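Local coordinates for GTPase-activating protein BEM3 (Saccharomyces cerevisiae S288C, PDB 6FSF) that activates the GTPase activity of CDC42 and, less efficiently, RHO1, and binds phosphatidylinositol 3-phosphate, this chain being its tandem PX-PH piece, at residues L63-V71 against P114-F124. Sequence-based numbering, arbitrary orientation.
Sequences LDVYMKSHV and PKNVGLKIAQF
Leu-63 sets CD2 over one face of the Phe-124 ring, 3.7 Å from its centroid and 15° off the ring normal, which meets the geometry of a CH-pi contact. Lys-55 makes a cation-pi contact with the same ring, and Tyr-104 of helix 90-107 also touches it; an alanine in place of Phe-124 would probably leave the Leu-63 methyl without its aromatic platform and open a gap beside that helix. A second CH-pi contact joins Lys-120 to Tyr-66. Lys-120 CG, anti to the backbone N (chi1 -163°), lies over the ring, 4.1 Å from its centroid, whereas NZ is far enough off for a weak attraction at most. Against the opposite face lies the imidazole of His-70, and Val-117 CA sits at the ring edge, 3.9 Å from Tyr-66 CE2.

Aliphatic contacts fill the line between the helices. Met-67, with CG beside the backbone N and CB-CG-SD extended, brings SD to 3.8 Å from Ile-121 CD1, while its CG faces Val-117 CG1; behind it lie Tyr-103 and Ile-107. Val-117 CG2 meets His-70 CB at 3.6 Å, and Val-71 CG1 presses on Pro-114 CD at 3.5 Å, a tight carbon pair where one helix ends and the other starts.

The polar geometry is local: His-70 ND1 donates to Tyr-66 O (2.8 Å) from within the carbonyl plane, though the oxygen is tilted out of the imidazole plane, so the bond probably restrains ring rotation only in part.

Segments 63-70 and 115-124 of the PX domain, axes 10.6 Å apart at closest approach and nearly antiparallel (170°), therefore associate mainly through dispersion and CH-pi contacts.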
ATOM      1  N   LEU A  63       2.921  17.914   0.955  1.00 57.15           N
ATOM      2  CA  LEU A  63       3.212  18.281  -0.428  1.00 58.59           C
ATOM      3  C   LEU A  63       1.954  18.759  -1.142  1.00 58.73           C
ATOM      4  O   LEU A  63       2.006  19.697  -1.949  1.00 60.79           O
ATOM      5  CB  LEU A  63       3.833  17.099  -1.169  1.00 47.66           C
ATOM      6  CG  LEU A  63       4.039  17.318  -2.671  1.00 56.49           C
ATOM      7  CD1 LEU A  63       5.109  18.369  -2.925  1.00 58.36           C
ATOM      8  CD2 LEU A  63       4.377  16.010  -3.363  1.00 55.34           C
ATOM      9  N   ASP A  64       0.815  18.124  -0.856  1.00 46.00           N
ATOM     10  CA  ASP A  64      -0.451  18.567  -1.427  1.00 54.15           C
ATOM     11  C   ASP A  64      -0.773  19.996  -1.011  1.00 58.95           C
ATOM     12  O   ASP A  64      -1.187  20.812  -1.842  1.00 57.10           O
ATOM     13  CB  ASP A  64      -1.573  17.619  -1.006  1.00 54.02           C
ATOM     14  CG  ASP A  64      -2.911  17.989  -1.618  1.00 65.97           C
ATOM     15  OD1 ASP A  64      -3.076  17.794  -2.840  1.00 61.57           O
ATOM     16  OD2 ASP A  64      -3.796  18.463  -0.880  1.00 69.02           O
ATOM     17  N   VAL A  65      -0.581  20.321   0.270  1.00 58.11           N
ATOM     18  CA  VAL A  65      -0.832  21.683   0.737  1.00 56.95           C
ATOM     19  C   VAL A  65       0.065  22.671   0.003  1.00 59.10           C
ATOM     20  O   VAL A  65      -0.375  23.758  -0.393  1.00 64.96           O
ATOM     21  CB  VAL A  65      -0.644  21.770   2.264  1.00 55.81           C
ATOM     22  CG1 VAL A  65      -0.595  23.222   2.714  1.00 60.76           C
ATOM     23  CG2 VAL A  65      -1.767  21.033   2.982  1.00 49.40           C
ATOM     24  N   TYR A  66       1.333  22.306  -0.203  1.00 58.72           N
ATOM     25  CA  TYR A  66       2.248  23.186  -0.922  1.00 62.67           C
ATOM     26  C   TYR A  66       1.761  23.446  -2.341  1.00 63.60           C
ATOM     27  O   TYR A  66       1.890  24.563  -2.856  1.00 60.21           O
ATOM     28  CB  TYR A  66       3.654  22.583  -0.941  1.00 67.63           C
ATOM     29  CG  TYR A  66       4.656  23.384  -1.749  1.00 75.10           C
ATOM     30  CD1 TYR A  66       5.402  24.397  -1.161  1.00 79.55           C
ATOM     31  CD2 TYR A  66       4.858  23.124  -3.099  1.00 75.65           C
ATOM     32  CE1 TYR A  66       6.316  25.131  -1.896  1.00 81.11           C
ATOM     33  CE2 TYR A  66       5.767  23.854  -3.842  1.00 81.56           C
ATOM     34  CZ  TYR A  66       6.494  24.856  -3.236  1.00 83.02           C
ATOM     35  OH  TYR A  66       7.403  25.585  -3.970  1.00 85.57           O
ATOM     36  N   MET A  67       1.194  22.428  -2.990  1.00 62.03           N
ATOM     37  CA  MET A  67       0.807  22.583  -4.387  1.00 69.40           C
ATOM     38  C   MET A  67      -0.453  23.428  -4.521  1.00 70.22           C
ATOM     39  O   MET A  67      -0.538  24.291  -5.400  1.00 74.19           O
ATOM     40  CB  MET A  67       0.626  21.214  -5.039  1.00 68.63           C
ATOM     41  CG  MET A  67       1.937  20.467  -5.223  1.00 75.04           C
ATOM     42  SD  MET A  67       1.769  18.923  -6.131  1.00 68.45           S
ATOM     43  CE  MET A  67       0.763  17.981  -4.991  1.00 60.93           C
ATOM     44  N   LYS A  68      -1.440  23.206  -3.650  1.00 69.73           N
ATOM     45  CA  LYS A  68      -2.656  24.014  -3.705  1.00 77.02           C
ATOM     46  C   LYS A  68      -2.340  25.502  -3.617  1.00 82.28           C
ATOM     47  O   LYS A  68      -3.014  26.326  -4.244  1.00 79.95           O
ATOM     48  CB  LYS A  68      -3.614  23.633  -2.576  1.00 73.52           C
ATOM     49  CG  LYS A  68      -3.852  22.148  -2.368  1.00 80.98           C
ATOM     50  CD  LYS A  68      -4.771  21.546  -3.411  1.00 85.31           C
ATOM     51  CE  LYS A  68      -5.287  20.195  -2.933  1.00 81.22           C
ATOM     52  NZ  LYS A  68      -5.555  19.257  -4.058  1.00 71.97           N
ATOM     53  N   SER A  69      -1.306  25.860  -2.857  1.00 86.42           N
ATOM     54  CA  SER A  69      -0.999  27.254  -2.560  1.00 85.91           C
ATOM     55  C   SER A  69      -0.106  27.912  -3.599  1.00 87.02           C
ATOM     56  O   SER A  69      -0.154  29.136  -3.750  1.00 93.21           O
ATOM     57  CB  SER A  69      -0.339  27.361  -1.182  1.00 90.05           C
ATOM     58  OG  SER A  69       0.610  26.323  -0.997  1.00 93.19           O
ATOM     59  N   HIS A  70       0.715  27.142  -4.308  1.00 73.52           N
ATOM     60  CA  HIS A  70       1.632  27.714  -5.282  1.00 80.15           C
ATOM     61  C   HIS A  70       1.165  27.544  -6.722  1.00 83.47           C
ATOM     62  O   HIS A  70       1.724  28.192  -7.614  1.00 88.67           O
ATOM     63  CB  HIS A  70       3.030  27.106  -5.114  1.00 81.92           C
ATOM     64  CG  HIS A  70       3.699  27.482  -3.832  1.00 87.40           C
ATOM     65  ND1 HIS A  70       3.258  27.035  -2.606  1.00 90.36           N
ATOM     66  CD2 HIS A  70       4.775  28.266  -3.582  1.00 87.12           C
ATOM     67  CE1 HIS A  70       4.034  27.524  -1.656  1.00 92.26           C
ATOM     68  NE2 HIS A  70       4.964  28.273  -2.221  1.00 91.61           N
ATOM     69  N   VAL A  71       0.168  26.703  -6.978  1.00 87.05           N
ATOM     70  CA  VAL A  71      -0.486  26.680  -8.283  1.00 91.26           C
ATOM     71  C   VAL A  71      -1.993  26.673  -8.056  1.00 96.20           C
ATOM     72  O   VAL A  71      -2.629  25.629  -8.221  1.00103.59           O
ATOM     73  CB  VAL A  71      -0.016  25.486  -9.134  1.00 92.50           C
ATOM     74  CG1 VAL A  71       1.053  25.919 -10.103  1.00 93.69           C
ATOM     75  CG2 VAL A  71       0.515  24.371  -8.258  1.00 93.25           C
ATOM     76  N   PRO A 114       5.430  25.280 -12.330  1.00 79.95           N
ATOM     77  CA  PRO A 114       6.429  26.318 -12.075  1.00 76.72           C
ATOM     78  C   PRO A 114       7.714  25.712 -11.534  1.00 81.19           C
ATOM     79  O   PRO A 114       7.721  24.633 -10.946  1.00 75.28           O
ATOM     80  CB  PRO A 114       5.752  27.218 -11.038  1.00 81.12           C
ATOM     81  CG  PRO A 114       4.304  27.045 -11.302  1.00 80.64           C
ATOM     82  CD  PRO A 114       4.131  25.605 -11.715  1.00 83.66           C
ATOM     83  N   LYS A 115       8.814  26.435 -11.749  1.00 91.34           N
ATOM     84  CA  LYS A 115      10.137  25.897 -11.438  1.00 95.53           C
ATOM     85  C   LYS A 115      10.265  25.520  -9.965  1.00 87.88           C
ATOM     86  O   LYS A 115      10.875  24.496  -9.630  1.00 84.49           O
ATOM     87  CB  LYS A 115      11.214  26.906 -11.830  1.00108.63           C
ATOM     88  CG  LYS A 115      11.237  27.230 -13.320  1.00121.12           C
ATOM     89  CD  LYS A 115      12.362  28.201 -13.640  1.00129.63           C
ATOM     90  CE  LYS A 115      12.371  28.601 -15.108  1.00133.56           C
ATOM     91  NZ  LYS A 115      12.557  27.430 -16.002  1.00133.35           N
ATOM     92  N   ASN A 116       9.696  26.331  -9.069  1.00 87.97           N
ATOM     93  CA  ASN A 116       9.782  26.025  -7.642  1.00 90.22           C
ATOM     94  C   ASN A 116       8.956  24.792  -7.283  1.00 78.39           C
ATOM     95  O   ASN A 116       9.400  23.946  -6.497  1.00 74.83           O
ATOM     96  CB  ASN A 116       9.334  27.235  -6.822  1.00100.44           C
ATOM     97  CG  ASN A 116       7.986  27.773  -7.267  1.00109.62           C
ATOM     98  OD1 ASN A 116       7.678  27.802  -8.460  1.00110.31           O
ATOM     99  ND2 ASN A 116       7.176  28.198  -6.308  1.00112.43           N
ATOM    100  N   VAL A 117       7.758  24.666  -7.856  1.00 73.62           N
ATOM    101  CA  VAL A 117       6.887  23.544  -7.516  1.00 73.65           C
ATOM    102  C   VAL A 117       7.439  22.243  -8.084  1.00 72.44           C
ATOM    103  O   VAL A 117       7.409  21.198  -7.423  1.00 69.84           O
ATOM    104  CB  VAL A 117       5.454  23.810  -8.010  1.00 77.64           C
ATOM    105  CG1 VAL A 117       4.523  22.694  -7.560  1.00 78.00           C
ATOM    106  CG2 VAL A 117       4.961  25.164  -7.520  1.00 79.26           C
ATOM    107  N   GLY A 118       7.940  22.281  -9.320  1.00 71.14           N
ATOM    108  CA  GLY A 118       8.499  21.079  -9.917  1.00 63.09           C
ATOM    109  C   GLY A 118       9.683  20.542  -9.140  1.00 66.23           C
ATOM    110  O   GLY A 118       9.853  19.327  -9.009  1.00 64.03           O
ATOM    111  N   LEU A 119      10.516  21.438  -8.609  1.00 64.86           N
ATOM    112  CA  LEU A 119      11.644  21.000  -7.795  1.00 71.34           C
ATOM    113  C   LEU A 119      11.170  20.341  -6.507  1.00 76.05           C
ATOM    114  O   LEU A 119      11.717  19.313  -6.090  1.00 75.44           O
ATOM    115  CB  LEU A 119      12.560  22.186  -7.489  1.00 76.15           C
ATOM    116  CG  LEU A 119      13.663  21.941  -6.456  1.00 80.44           C
ATOM    117  CD1 LEU A 119      14.733  21.004  -7.001  1.00 76.56           C
ATOM    118  CD2 LEU A 119      14.270  23.258  -6.005  1.00 84.36           C
ATOM    119  N   LYS A 120      10.150  20.918  -5.865  1.00 73.92           N
ATOM    120  CA  LYS A 120       9.632  20.354  -4.622  1.00 64.34           C
ATOM    121  C   LYS A 120       9.109  18.938  -4.836  1.00 54.15           C
ATOM    122  O   LYS A 120       9.341  18.051  -4.006  1.00 65.07           O
ATOM    123  CB  LYS A 120       8.533  21.257  -4.063  1.00 67.67           C
ATOM    124  CG  LYS A 120       8.197  21.020  -2.599  1.00 67.81           C
ATOM    125  CD  LYS A 120       9.252  21.628  -1.686  1.00 77.85           C
ATOM    126  CE  LYS A 120       8.873  21.472  -0.222  1.00 79.84           C
ATOM    127  NZ  LYS A 120       9.839  22.151   0.686  1.00 83.32           N
ATOM    128  N   ILE A 121       8.397  18.712  -5.942  1.00 55.73           N
ATOM    129  CA  ILE A 121       7.912  17.370  -6.255  1.00 48.26           C
ATOM    130  C   ILE A 121       9.082  16.429  -6.510  1.00 55.54           C
ATOM    131  O   ILE A 121       9.076  15.272  -6.070  1.00 54.46           O
ATOM    132  CB  ILE A 121       6.953  17.419  -7.461  1.00 51.58           C
ATOM    133  CG1 ILE A 121       5.763  18.335  -7.168  1.00 61.41           C
ATOM    134  CG2 ILE A 121       6.468  16.023  -7.823  1.00 52.90           C
ATOM    135  CD1 ILE A 121       4.802  18.474  -8.331  1.00 62.95           C
ATOM    136  N   ALA A 122      10.104  16.907  -7.224  1.00 53.19           N
ATOM    137  CA  ALA A 122      11.272  16.076  -7.499  1.00 57.69           C
ATOM    138  C   ALA A 122      11.999  15.713  -6.211  1.00 54.50           C
ATOM    139  O   ALA A 122      12.399  14.560  -6.016  1.00 56.96           O
ATOM    140  CB  ALA A 122      12.212  16.795  -8.465  1.00 61.00           C
ATOM    141  N   GLN A 123      12.179  16.690  -5.319  1.00 58.27           N
ATOM    142  CA  GLN A 123      12.779  16.406  -4.019  1.00 62.47           C
ATOM    143  C   GLN A 123      11.929  15.423  -3.227  1.00 61.14           C
ATOM    144  O   GLN A 123      12.455  14.609  -2.460  1.00 60.81           O
ATOM    145  CB  GLN A 123      12.960  17.699  -3.229  1.00 71.34           C
ATOM    146  CG  GLN A 123      13.926  18.691  -3.849  1.00 84.73           C
ATOM    147  CD  GLN A 123      13.923  20.024  -3.126  1.00 98.12           C
ATOM    148  OE1 GLN A 123      13.016  20.322  -2.345  1.00103.59           O
ATOM    149  NE2 GLN A 123      14.943  20.834  -3.381  1.00104.48           N
ATOM    150  N   PHE A 124      10.608  15.488  -3.399  1.00 56.16           N
ATOM    151  CA  PHE A 124       9.710  14.588  -2.681  1.00 56.60           C
ATOM    152  C   PHE A 124      10.023  13.129  -2.998  1.00 54.47           C
ATOM    153  O   PHE A 124      10.229  12.317  -2.090  1.00 51.68           O
ATOM    154  CB  PHE A 124       8.261  14.930  -3.035  1.00 48.64           C
ATOM    155  CG  PHE A 124       7.234  14.165  -2.252  1.00 54.07           C
ATOM    156  CD1 PHE A 124       6.918  14.534  -0.954  1.00 53.79           C
ATOM    157  CD2 PHE A 124       6.566  13.095  -2.823  1.00 54.32           C
ATOM    158  CE1 PHE A 124       5.967  13.838  -0.233  1.00 49.60           C
ATOM    159  CE2 PHE A 124       5.611  12.395  -2.107  1.00 64.07           C
ATOM    160  CZ  PHE A 124       5.312  12.768  -0.811  1.00 59.16           C
TER